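Side-chain contacts in SusD homolog (Bacteroides thetaiotaomicron VPI-5482, PDB 3IV0), which is of unknown function but, as a SusD-family outer-membrane protein, probably binds glycans at the cell surface for uptake: residues 21-26 against 197-202; 31-36 against 132-137; 440-443 against 447-450. All blocks are in the same frame, centred on the assembly; numbering follows the deposited sequence.

In the fold
Two of the three contacts are buried and share helix 19-39, whereas the third lies at the surface. Contact 1 joins the early turns of that helix to the loop leading into helix 202-219 through a salt bridge; contact 2, about 13 Å away between centres, joins a later part of it to helix 117-142 mainly through aromatic and aliphatic packing. The same helix thus meets one neighbour by charge and another by rings. Contact 3 belongs to a different part of the SusD family fold, about 40 Å from contact 1 between centres, and folds a single loop upon itself with a proline, an arginine and backbone atoms.

Contact 1 (21-26 against 197-202); sequences NAEAFL and GIRASR
Glu23 sends CG anti to its own nitrogen (chi1 -169°) and runs on extended, while Arg199 answers from the loop with a chain bent at chi2 and chi3, which brings its guanidinium end-on to the carboxylate. NH1 and NH2 both grip one oxygen: Arg199 NH2 lies 3.0 Å from Glu23 OE2, and Arg199 NH1 lies 3.1 Å from the same Glu23 OE2. The oxygen sits in the guanidinium plane, at its edge, but the carboxylate is turned 82° against that plane. NH2 uses the anti lone pair of OE2, whereas NH1 comes to the anti side from 31° out of the carboxylate plane. Both bonds are moderately bent.

The salt bridge ties helix 19-39 of this SusD-family fold to the loop before helix 202-219. Helix 117-142 takes part too, because Arg199 NE makes a second salt bridge with Glu126; two carboxylates thus share one buried arginine and probably help keep it charged. Leu26 supplies the apolar side: its CD2 lies 3.6 Å from Arg199 NH2, and its side chain also touches Phe123 and Glu126.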
ATOM      1  N   ASN A  21       9.762  21.737 -17.499  1.00 17.28           N
ATOM      2  CA  ASN A  21       8.428  22.077 -17.037  1.00 18.35           C
ATOM      3  C   ASN A  21       7.495  20.865 -17.102  1.00 16.25           C
ATOM      4  O   ASN A  21       6.658  20.672 -16.210  1.00 16.36           O
ATOM      5  CB  ASN A  21       7.898  23.245 -17.847  1.00 20.95           C
ATOM      6  CG  ASN A  21       8.710  24.499 -17.624  1.00 23.95           C
ATOM      7  OD1 ASN A  21       9.602  24.525 -16.768  1.00 27.65           O
ATOM      8  ND2 ASN A  21       8.409  25.538 -18.379  1.00 32.13           N
ATOM      9  N   ALA A  22       7.659  20.037 -18.115  1.00 15.76           N
ATOM     10  CA  ALA A  22       6.869  18.810 -18.189  1.00 15.47           C
ATOM     11  C   ALA A  22       7.201  17.904 -17.006  1.00 15.57           C
ATOM     12  O   ALA A  22       6.284  17.305 -16.422  1.00 14.71           O
ATOM     13  CB  ALA A  22       7.083  18.075 -19.513  1.00 17.87           C
ATOM     14  N   GLU A  23       8.472  17.804 -16.634  1.00 13.73           N
ATOM     15  CA  GLU A  23       8.859  17.004 -15.489  1.00 13.12           C
ATOM     16  C   GLU A  23       8.311  17.575 -14.194  1.00 14.58           C
ATOM     17  O   GLU A  23       7.873  16.809 -13.346  1.00 14.29           O
ATOM     18  CB  GLU A  23      10.363  16.795 -15.417  1.00 14.36           C
ATOM     19  CG  GLU A  23      10.787  15.734 -14.386  1.00 16.57           C
ATOM     20  CD  GLU A  23      12.184  15.192 -14.627  1.00 19.74           C
ATOM     21  OE1 GLU A  23      13.043  15.967 -15.127  1.00 20.73           O
ATOM     22  OE2 GLU A  23      12.441  13.999 -14.324  1.00 20.22           O
ATOM     23  N   ALA A  24       8.326  18.893 -14.003  1.00 13.14           N
ATOM     24  CA  ALA A  24       7.713  19.506 -12.834  1.00 13.62           C
ATOM     25  C   ALA A  24       6.236  19.183 -12.756  1.00 13.29           C
ATOM     26  O   ALA A  24       5.708  18.913 -11.654  1.00 13.41           O
ATOM     27  CB  ALA A  24       7.973  21.050 -12.804  1.00 15.35           C
ATOM     28  N   PHE A  25       5.556  19.198 -13.888  1.00 12.83           N
ATOM     29  CA  PHE A  25       4.156  18.857 -13.905  1.00 12.64           C
ATOM     30  C   PHE A  25       3.962  17.390 -13.491  1.00 11.40           C
ATOM     31  O   PHE A  25       3.105  17.098 -12.669  1.00 12.18           O
ATOM     32  CB  PHE A  25       3.542  19.150 -15.264  1.00 13.27           C
ATOM     33  CG  PHE A  25       2.050  19.093 -15.269  1.00 12.84           C
ATOM     34  CD1 PHE A  25       1.406  17.896 -15.437  1.00 13.95           C
ATOM     35  CD2 PHE A  25       1.286  20.223 -15.041  1.00 18.36           C
ATOM     36  CE1 PHE A  25       0.052  17.830 -15.427  1.00 14.64           C
ATOM     37  CE2 PHE A  25      -0.094  20.156 -15.044  1.00 17.21           C
ATOM     38  CZ  PHE A  25      -0.711  18.941 -15.216  1.00 16.84           C
ATOM     39  N   LEU A  26       4.761  16.489 -14.045  1.00 11.96           N
ATOM     40  CA  LEU A  26       4.727  15.081 -13.623  1.00 10.81           C
ATOM     41  C   LEU A  26       4.962  14.963 -12.124  1.00 12.25           C
ATOM     42  O   LEU A  26       4.232  14.245 -11.422  1.00 11.49           O
ATOM     43  CB  LEU A  26       5.723  14.293 -14.432  1.00 11.57           C
ATOM     44  CG  LEU A  26       5.921  12.837 -13.990  1.00 12.13           C
ATOM     45  CD1 LEU A  26       4.603  12.068 -14.172  1.00 13.76           C
ATOM     46  CD2 LEU A  26       7.071  12.189 -14.756  1.00 14.40           C
ATOM     47  N   GLY A 197      13.377   4.328  -6.306  1.00 10.39           N
ATOM     48  CA  GLY A 197      12.224   3.928  -5.467  1.00 11.23           C
ATOM     49  C   GLY A 197      11.008   4.825  -5.566  1.00 11.57           C
ATOM     50  O   GLY A 197       9.883   4.363  -5.453  1.00 11.98           O
ATOM     51  N   ILE A 198      11.224   6.102  -5.850  1.00 11.31           N
ATOM     52  CA  ILE A 198      10.227   7.132  -5.784  1.00 10.57           C
ATOM     53  C   ILE A 198       9.732   7.649  -7.133  1.00 10.66           C
ATOM     54  O   ILE A 198       8.807   8.462  -7.180  1.00 11.70           O
ATOM     55  CB  ILE A 198      10.696   8.295  -4.889  1.00 11.71           C
ATOM     56  CG1 ILE A 198      11.974   8.953  -5.431  1.00 11.86           C
ATOM     57  CG2 ILE A 198      10.915   7.804  -3.432  1.00 12.47           C
ATOM     58  CD1 ILE A 198      12.322  10.245  -4.638  1.00 13.98           C
ATOM     59  N   ARG A 199      10.336   7.173  -8.217  1.00 10.21           N
ATOM     60  CA  ARG A 199       9.812   7.354  -9.556  1.00 10.76           C
ATOM     61  C   ARG A 199       9.493   5.968 -10.088  1.00  9.91           C
ATOM     62  O   ARG A 199      10.236   5.012  -9.854  1.00 10.70           O
ATOM     63  CB  ARG A 199      10.870   8.051 -10.441  1.00 10.65           C
ATOM     64  CG  ARG A 199      11.186   9.483  -9.999  1.00 12.17           C
ATOM     65  CD  ARG A 199      10.098  10.491 -10.350  1.00 13.47           C
ATOM     66  NE  ARG A 199       9.986  10.746 -11.779  1.00 12.26           N
ATOM     67  CZ  ARG A 199      10.720  11.627 -12.455  1.00 13.69           C
ATOM     68  NH1 ARG A 199      11.602  12.403 -11.854  1.00 14.17           N
ATOM     69  NH2 ARG A 199      10.531  11.710 -13.761  1.00 15.21           N
ATOM     70  N   ALA A 200       8.363   5.835 -10.760  1.00 10.47           N
ATOM     71  CA  ALA A 200       7.943   4.532 -11.233  1.00 11.20           C
ATOM     72  C   ALA A 200       9.009   3.839 -12.080  1.00 12.09           C
ATOM     73  O   ALA A 200       9.562   4.442 -13.010  1.00 11.22           O
ATOM     74  CB  ALA A 200       6.636   4.667 -12.068  1.00 11.84           C
ATOM     75  N   SER A 201       9.265   2.566 -11.786  1.00  9.83           N
ATOM     76  CA  SER A 201      10.141   1.702 -12.552  1.00  9.90           C
ATOM     77  C   SER A 201       9.314   0.557 -13.134  1.00  9.91           C
ATOM     78  O   SER A 201       8.110   0.425 -12.864  1.00 10.68           O
ATOM     79  CB  SER A 201      11.215   1.109 -11.656  1.00 10.91           C
ATOM     80  OG  SER A 201      10.643   0.126 -10.769  1.00 11.36           O
ATOM     81  N   ARG A 202       9.971  -0.313 -13.892  1.00 10.02           N
ATOM     82  CA  ARG A 202       9.314  -1.510 -14.408  1.00 10.23           C
ATOM     83  C   ARG A 202       8.755  -2.343 -13.252  1.00  9.94           C
ATOM     84  O   ARG A 202       7.674  -2.913 -13.331  1.00 10.24           O
ATOM     85  CB  ARG A 202      10.291  -2.321 -15.277  1.00 10.37           C
ATOM     86  CG  ARG A 202       9.638  -3.465 -16.078  1.00 12.62           C
ATOM     87  CD  ARG A 202      10.694  -4.164 -16.963  1.00 13.04           C
ATOM     88  NE  ARG A 202      10.132  -5.214 -17.837  1.00 14.10           N
ATOM     89  CZ  ARG A 202       9.530  -4.976 -18.990  1.00 16.00           C
ATOM     90  NH1 ARG A 202       9.322  -3.748 -19.403  1.00 16.46           N
ATOM     91  NH2 ARG A 202       9.074  -5.987 -19.714  1.00 16.52           N
TER

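Contact 2 (31-36 against 132-137); sequences NSFRNA and SLSYFF
Phe33 carries the whole contact for residues 31-36, its ring touching Leu133, Ser134 and Phe137 of helix 117-142. Asn31, two residues earlier, turns to its own helix: Arg34 NH2 donates a nearly straight bond of 2.9 Å to Asn31 OD1, in the carbonyl plane and on a lone pair. At Phe33, CG stands anti to the backbone nitrogen (chi1 -175°), which carries the ring across to helix 117-142 with CZ foremost. Phe33 CZ comes to 3.4 Å from Leu133 CD2, where the two side chains cross at about a right angle. Phe33 CZ also stands 3.7 Å above the Phe137 ring, over its centre, in a T-shaped (edge-to-face) pair with centroids 5.0 Å apart and planes at 63°.

This is side-by-side packing of two nearly parallel helices, 18° between their directions, within the helical SusD fold; axes 11.2 Å apart fit a large ring bridging the interface. An alanine in place of Phe137 would remove the face beneath Phe33 CZ and would probably open a gap there, letting the Phe33 ring shift. On the flank, Ser134 OG lies 3.5 Å from Phe33 CD1, at the ring edge, while hydrogen-bonding to Met130 O one turn earlier. Arg34 NH2, besides Asn31, forms a salt bridge with Glu276.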
ATOM      1  N   ASN A  31       3.226  14.373  -6.159  1.00 12.31           N
ATOM      2  CA  ASN A  31       2.906  15.156  -4.967  1.00 11.32           C
ATOM      3  C   ASN A  31       1.471  14.993  -4.511  1.00 10.80           C
ATOM      4  O   ASN A  31       1.212  14.859  -3.322  1.00 10.39           O
ATOM      5  CB  ASN A  31       3.273  16.635  -5.216  1.00 11.51           C
ATOM      6  CG  ASN A  31       3.147  17.477  -3.987  1.00 12.09           C
ATOM      7  OD1 ASN A  31       3.867  17.253  -3.024  1.00 13.10           O
ATOM      8  ND2 ASN A  31       2.207  18.425  -3.985  1.00 13.83           N
ATOM      9  N   SER A  32       0.543  15.036  -5.449  1.00 11.44           N
ATOM     10  CA  SER A  32      -0.849  14.845  -5.100  1.00 12.22           C
ATOM     11  C   SER A  32      -1.106  13.452  -4.538  1.00 10.63           C
ATOM     12  O   SER A  32      -1.849  13.333  -3.562  1.00 11.08           O
ATOM     13  CB  SER A  32      -1.801  15.123  -6.270  1.00 11.87           C
ATOM     14  OG  SER A  32      -1.794  16.516  -6.591  1.00 12.39           O
ATOM     15  N   PHE A  33      -0.483  12.425  -5.101  1.00 10.79           N
ATOM     16  CA  PHE A  33      -0.660  11.077  -4.563  1.00  9.56           C
ATOM     17  C   PHE A  33      -0.106  11.032  -3.143  1.00 10.19           C
ATOM     18  O   PHE A  33      -0.720  10.429  -2.259  1.00 10.25           O
ATOM     19  CB  PHE A  33       0.047  10.080  -5.442  1.00  9.95           C
ATOM     20  CG  PHE A  33      -0.189   8.661  -5.032  1.00  9.72           C
ATOM     21  CD1 PHE A  33      -1.358   7.996  -5.407  1.00 10.78           C
ATOM     22  CD2 PHE A  33       0.715   7.994  -4.261  1.00 10.38           C
ATOM     23  CE1 PHE A  33      -1.569   6.672  -5.028  1.00 12.23           C
ATOM     24  CE2 PHE A  33       0.488   6.685  -3.874  1.00 11.50           C
ATOM     25  CZ  PHE A  33      -0.659   6.045  -4.258  1.00 10.93           C
ATOM     26  N   ARG A  34       1.029  11.657  -2.895  1.00  9.44           N
ATOM     27  CA  ARG A  34       1.600  11.727  -1.566  1.00  9.59           C
ATOM     28  C   ARG A  34       0.641  12.449  -0.625  1.00  8.91           C
ATOM     29  O   ARG A  34       0.461  12.049   0.535  1.00 10.87           O
ATOM     30  CB  ARG A  34       2.937  12.434  -1.607  1.00 10.51           C
ATOM     31  CG  ARG A  34       3.515  12.717  -0.230  1.00 10.43           C
ATOM     32  CD  ARG A  34       4.937  13.156  -0.318  1.00 12.32           C
ATOM     33  NE  ARG A  34       5.098  14.339  -1.151  1.00 12.61           N
ATOM     34  CZ  ARG A  34       6.257  14.718  -1.670  1.00 13.43           C
ATOM     35  NH1 ARG A  34       7.358  14.033  -1.456  1.00 15.33           N
ATOM     36  NH2 ARG A  34       6.295  15.831  -2.418  1.00 15.98           N
ATOM     37  N   ASN A  35       0.067  13.568  -1.055  1.00 10.49           N
ATOM     38  CA  ASN A  35      -0.900  14.273  -0.223  1.00 10.09           C
ATOM     39  C   ASN A  35      -2.098  13.418   0.139  1.00  9.69           C
ATOM     40  O   ASN A  35      -2.563  13.479   1.290  1.00 11.05           O
ATOM     41  CB  ASN A  35      -1.340  15.575  -0.906  1.00 11.24           C
ATOM     42  CG  ASN A  35      -0.306  16.666  -0.798  1.00 12.04           C
ATOM     43  OD1 ASN A  35       0.525  16.660   0.084  1.00 11.86           O
ATOM     44  ND2 ASN A  35      -0.387  17.627  -1.727  1.00 14.79           N
ATOM     45  N   ALA A  36      -2.605  12.661  -0.834  1.00 10.32           N
ATOM     46  CA  ALA A  36      -3.795  11.835  -0.617  1.00  9.41           C
ATOM     47  C   ALA A  36      -3.549  10.697   0.350  1.00 10.93           C
ATOM     48  O   ALA A  36      -4.496  10.236   1.012  1.00 11.23           O
ATOM     49  CB  ALA A  36      -4.245  11.270  -1.926  1.00  9.73           C
ATOM     50  N   SER A 132      -3.170   4.888 -12.754  1.00 10.01           N
ATOM     51  CA  SER A 132      -3.591   3.541 -12.384  1.00  9.63           C
ATOM     52  C   SER A 132      -3.449   3.281 -10.903  1.00  9.08           C
ATOM     53  O   SER A 132      -4.349   2.666 -10.286  1.00  9.17           O
ATOM     54  CB  SER A 132      -2.849   2.477 -13.163  1.00 10.84           C
ATOM     55  OG  SER A 132      -3.024   2.704 -14.564  1.00 14.68           O
ATOM     56  N   LEU A 133      -2.352   3.732 -10.312  1.00  9.04           N
ATOM     57  CA  LEU A 133      -2.154   3.557  -8.882  1.00  8.76           C
ATOM     58  C   LEU A 133      -3.206   4.292  -8.074  1.00 10.14           C
ATOM     59  O   LEU A 133      -3.735   3.793  -7.095  1.00  9.48           O
ATOM     60  CB  LEU A 133      -0.756   4.018  -8.464  1.00 10.10           C
ATOM     61  CG  LEU A 133      -0.362   3.717  -7.034  1.00  8.89           C
ATOM     62  CD1 LEU A 133      -0.236   2.212  -6.757  1.00 10.02           C
ATOM     63  CD2 LEU A 133       0.986   4.374  -6.748  1.00 12.72           C
ATOM     64  N   SER A 134      -3.546   5.504  -8.518  1.00  9.75           N
ATOM     65  CA  SER A 134      -4.565   6.313  -7.844  1.00  9.17           C
ATOM     66  C   SER A 134      -5.918   5.635  -7.961  1.00  8.89           C
ATOM     67  O   SER A 134      -6.635   5.538  -6.946  1.00  9.39           O
ATOM     68  CB  SER A 134      -4.608   7.723  -8.432  1.00 10.61           C
ATOM     69  OG  SER A 134      -3.379   8.408  -8.205  1.00 11.20           O
ATOM     70  N   TYR A 135      -6.300   5.200  -9.171  1.00  8.73           N
ATOM     71  CA  TYR A 135      -7.557   4.489  -9.330  1.00  7.74           C
ATOM     72  C   TYR A 135      -7.574   3.235  -8.463  1.00  9.59           C
ATOM     73  O   TYR A 135      -8.584   2.923  -7.812  1.00  8.73           O
ATOM     74  CB  TYR A 135      -7.824   4.097 -10.801  1.00  8.79           C
ATOM     75  CG  TYR A 135      -8.551   5.201 -11.555  1.00  9.33           C
ATOM     76  CD1 TYR A 135      -9.795   5.613 -11.151  1.00 10.61           C
ATOM     77  CD2 TYR A 135      -7.991   5.799 -12.657  1.00  9.83           C
ATOM     78  CE1 TYR A 135     -10.473   6.619 -11.817  1.00 10.79           C
ATOM     79  CE2 TYR A 135      -8.661   6.814 -13.329  1.00 11.13           C
ATOM     80  CZ  TYR A 135      -9.879   7.223 -12.883  1.00 10.56           C
ATOM     81  OH  TYR A 135     -10.591   8.244 -13.532  1.00 11.53           O
ATOM     82  N   PHE A 136      -6.487   2.477  -8.444  1.00  8.08           N
ATOM     83  CA  PHE A 136      -6.422   1.288  -7.597  1.00  9.30           C
ATOM     84  C   PHE A 136      -6.623   1.636  -6.148  1.00  8.48           C
ATOM     85  O   PHE A 136      -7.411   0.967  -5.466  1.00  8.88           O
ATOM     86  CB  PHE A 136      -5.117   0.563  -7.788  1.00  9.24           C
ATOM     87  CG  PHE A 136      -4.954  -0.654  -6.912  1.00  8.64           C
ATOM     88  CD1 PHE A 136      -5.824  -1.723  -7.024  1.00  9.67           C
ATOM     89  CD2 PHE A 136      -3.900  -0.751  -6.038  1.00 10.14           C
ATOM     90  CE1 PHE A 136      -5.642  -2.871  -6.255  1.00 10.62           C
ATOM     91  CE2 PHE A 136      -3.730  -1.911  -5.237  1.00  9.29           C
ATOM     92  CZ  PHE A 136      -4.625  -2.953  -5.369  1.00 10.08           C
ATOM     93  N   PHE A 137      -5.957   2.669  -5.656  1.00  8.22           N
ATOM     94  CA  PHE A 137      -6.103   3.032  -4.251  1.00  8.62           C
ATOM     95  C   PHE A 137      -7.525   3.437  -3.912  1.00  8.68           C
ATOM     96  O   PHE A 137      -8.046   3.116  -2.812  1.00  9.29           O
ATOM     97  CB  PHE A 137      -5.127   4.166  -3.898  1.00  8.39           C
ATOM     98  CG  PHE A 137      -3.807   3.678  -3.347  1.00  9.19           C
ATOM     99  CD1 PHE A 137      -3.099   2.675  -3.963  1.00 10.15           C
ATOM    100  CD2 PHE A 137      -3.292   4.239  -2.197  1.00 10.95           C
ATOM    101  CE1 PHE A 137      -1.909   2.233  -3.425  1.00 11.68           C
ATOM    102  CE2 PHE A 137      -2.104   3.796  -1.651  1.00 10.48           C
ATOM    103  CZ  PHE A 137      -1.411   2.792  -2.287  1.00 10.13           C
TER

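Contact 3 (440-443 against 447-450); sequences YNRN and NPMT
Tyr440 and Met449 meet by backbone in an irregular loop of the SusD family region, which links helix 429-436 to helix 451-455 and folds back on itself. The tight part lies here. Tyr440 CG stands between the backbone nitrogen and the carbonyl carbon (chi1 52°), and the ring meets Phe454 edge to face. CB stays behind, with Tyr440 CB 3.7 Å from Thr450 C. Pro448 rests its CB about equally against Tyr440 C and Asn441 N. The buried selenomethionine Met449 joins more loosely, its CG 4.4 Å from Tyr440 CB, while Thr450 caps the following helix through Asn453 N.

Toward solvent the packing changes character. The exposed Arg442 lays one face of its guanidinium over the proline ring, the chain bent at chi3 (-59°) to bring it there. Arg442 was modelled in two conformers, so this contact is less certain than the rest. Asn441 forms an Asx turn, its OD1 accepting from Asn443 N at 2.9 Å. The firm close approach remains on the tight side, where Tyr440 CA makes a CA-H...O contact of 3.1 Å with Met449 O.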
ATOM      1  N   TYR A 440     -13.756 -11.699   6.683  1.00 11.83           N
ATOM      2  CA  TYR A 440     -14.960 -12.189   7.365  1.00 11.84           C
ATOM      3  C   TYR A 440     -14.740 -13.583   7.930  1.00 14.30           C
ATOM      4  O   TYR A 440     -15.715 -14.269   8.254  1.00 16.76           O
ATOM      5  CB  TYR A 440     -16.185 -12.133   6.438  1.00 14.28           C
ATOM      6  CG  TYR A 440     -16.012 -12.784   5.111  1.00 13.59           C
ATOM      7  CD1 TYR A 440     -16.035 -14.181   4.999  1.00 15.79           C
ATOM      8  CD2 TYR A 440     -15.849 -12.034   3.959  1.00 14.20           C
ATOM      9  CE1 TYR A 440     -15.885 -14.778   3.808  1.00 18.45           C
ATOM     10  CE2 TYR A 440     -15.697 -12.634   2.733  1.00 15.93           C
ATOM     11  CZ  TYR A 440     -15.741 -14.028   2.671  1.00 15.84           C
ATOM     12  OH  TYR A 440     -15.568 -14.686   1.487  1.00 24.23           O
ATOM     13  N   ASN A 441     -13.485 -13.975   8.152  1.00 12.90           N
ATOM     14  CA  ASN A 441     -13.143 -15.297   8.655  1.00 13.70           C
ATOM     15  C   ASN A 441     -12.333 -15.170   9.936  1.00 14.64           C
ATOM     16  O   ASN A 441     -11.199 -14.712   9.924  1.00 13.83           O
ATOM     17  CB  ASN A 441     -12.365 -16.059   7.570  1.00 13.17           C
ATOM     18  CG  ASN A 441     -12.195 -17.522   7.885  1.00 15.00           C
ATOM     19  OD1 ASN A 441     -12.099 -17.915   9.050  1.00 17.43           O
ATOM     20  ND2 ASN A 441     -12.096 -18.330   6.831  1.00 18.75           N
ATOM     21  N   ARG A 442     -12.921 -15.569  11.062  0.60 15.60           N
ATOM     22  CA  ARG A 442     -12.249 -15.447  12.351  0.60 16.89           C
ATOM     23  C   ARG A 442     -10.976 -16.298  12.476  0.60 14.23           C
ATOM     24  O   ARG A 442     -10.146 -16.043  13.336  0.60 16.70           O
ATOM     25  CB  ARG A 442     -13.222 -15.779  13.492  0.60 17.34           C
ATOM     26  CG  ARG A 442     -12.752 -15.309  14.848  0.60 22.56           C
ATOM     27  CD  ARG A 442     -13.805 -15.594  15.909  0.60 23.43           C
ATOM     28  NE  ARG A 442     -15.067 -14.927  15.591  0.60 23.23           N
ATOM     29  CZ  ARG A 442     -15.338 -13.650  15.854  0.60 22.18           C
ATOM     30  NH1 ARG A 442     -14.442 -12.883  16.456  0.60 26.02           N
ATOM     31  NH2 ARG A 442     -16.514 -13.144  15.525  0.60 29.76           N
ATOM     32  N   ASN A 443     -10.812 -17.276  11.590  1.00 15.83           N
ATOM     33  CA  ASN A 443      -9.579 -18.076  11.569  1.00 17.55           C
ATOM     34  C   ASN A 443      -8.351 -17.267  11.114  1.00 17.52           C
ATOM     35  O   ASN A 443      -7.206 -17.658  11.395  1.00 18.08           O
ATOM     36  CB  ASN A 443      -9.750 -19.290  10.665  1.00 19.54           C
ATOM     37  CG  ASN A 443     -10.788 -20.265  11.193  1.00 22.68           C
ATOM     38  OD1 ASN A 443     -11.753 -20.619  10.511  1.00 31.46           O
ATOM     39  ND2 ASN A 443     -10.608 -20.671  12.425  1.00 24.87           N
ATOM     40  N   ASN A 447     -10.660  -9.511  14.356  1.00 15.33           N
ATOM     41  CA  ASN A 447     -11.757  -8.538  14.431  1.00 13.99           C
ATOM     42  C   ASN A 447     -12.513  -8.573  13.095  1.00 14.16           C
ATOM     43  O   ASN A 447     -12.564  -7.580  12.372  1.00 14.97           O
ATOM     44  CB  ASN A 447     -11.250  -7.098  14.683  1.00 13.96           C
ATOM     45  CG  ASN A 447     -10.543  -6.918  16.015  1.00 17.32           C
ATOM     46  OD1 ASN A 447     -10.318  -7.857  16.771  1.00 25.84           O
ATOM     47  ND2 ASN A 447     -10.166  -5.699  16.296  1.00 17.78           N
ATOM     48  N   PRO A 448     -13.085  -9.724  12.740  1.00 13.63           N
ATOM     49  CA  PRO A 448     -13.687  -9.883  11.416  1.00 13.01           C
ATOM     50  C   PRO A 448     -14.988  -9.110  11.286  1.00 14.24           C
ATOM     51  O   PRO A 448     -15.631  -8.757  12.296  1.00 16.21           O
ATOM     52  CB  PRO A 448     -14.019 -11.377  11.341  1.00 14.17           C
ATOM     53  CG  PRO A 448     -14.258 -11.750  12.765  1.00 14.25           C
ATOM     54  CD  PRO A 448     -13.283 -10.931  13.568  1.00 15.21           C
HETATM   55  N   MSE A 449     -15.395  -8.838  10.055  1.00 12.88           N
HETATM   56  CA  MSE A 449     -16.772  -8.431   9.810  1.00 13.79           C
HETATM   57  C   MSE A 449     -17.552  -9.680   9.408  1.00 11.86           C
HETATM   58  O   MSE A 449     -16.963 -10.748   9.160  1.00 13.09           O
HETATM   59  CB  MSE A 449     -16.853  -7.353   8.709  1.00 13.52           C
HETATM   60  CG  MSE A 449     -16.458  -7.816   7.314  1.00 13.76           C
HETATM   61 SE   MSE A 449     -16.371  -6.405   5.987  0.75 10.85          SE
HETATM   62  CE  MSE A 449     -14.788  -5.476   6.605  1.00 14.61           C
ATOM     63  N   THR A 450     -18.863  -9.581   9.245  1.00 12.76           N
ATOM     64  CA  THR A 450     -19.619 -10.720   8.756  1.00 12.41           C
ATOM     65  C   THR A 450     -19.563 -10.815   7.235  1.00 13.03           C
ATOM     66  O   THR A 450     -19.363  -9.809   6.523  1.00 13.78           O
ATOM     67  CB  THR A 450     -21.095 -10.694   9.188  1.00 13.32           C
ATOM     68  OG1 THR A 450     -21.777  -9.692   8.453  1.00 13.01           O
ATOM     69  CG2 THR A 450     -21.230 -10.424  10.696  1.00 14.97           C
TER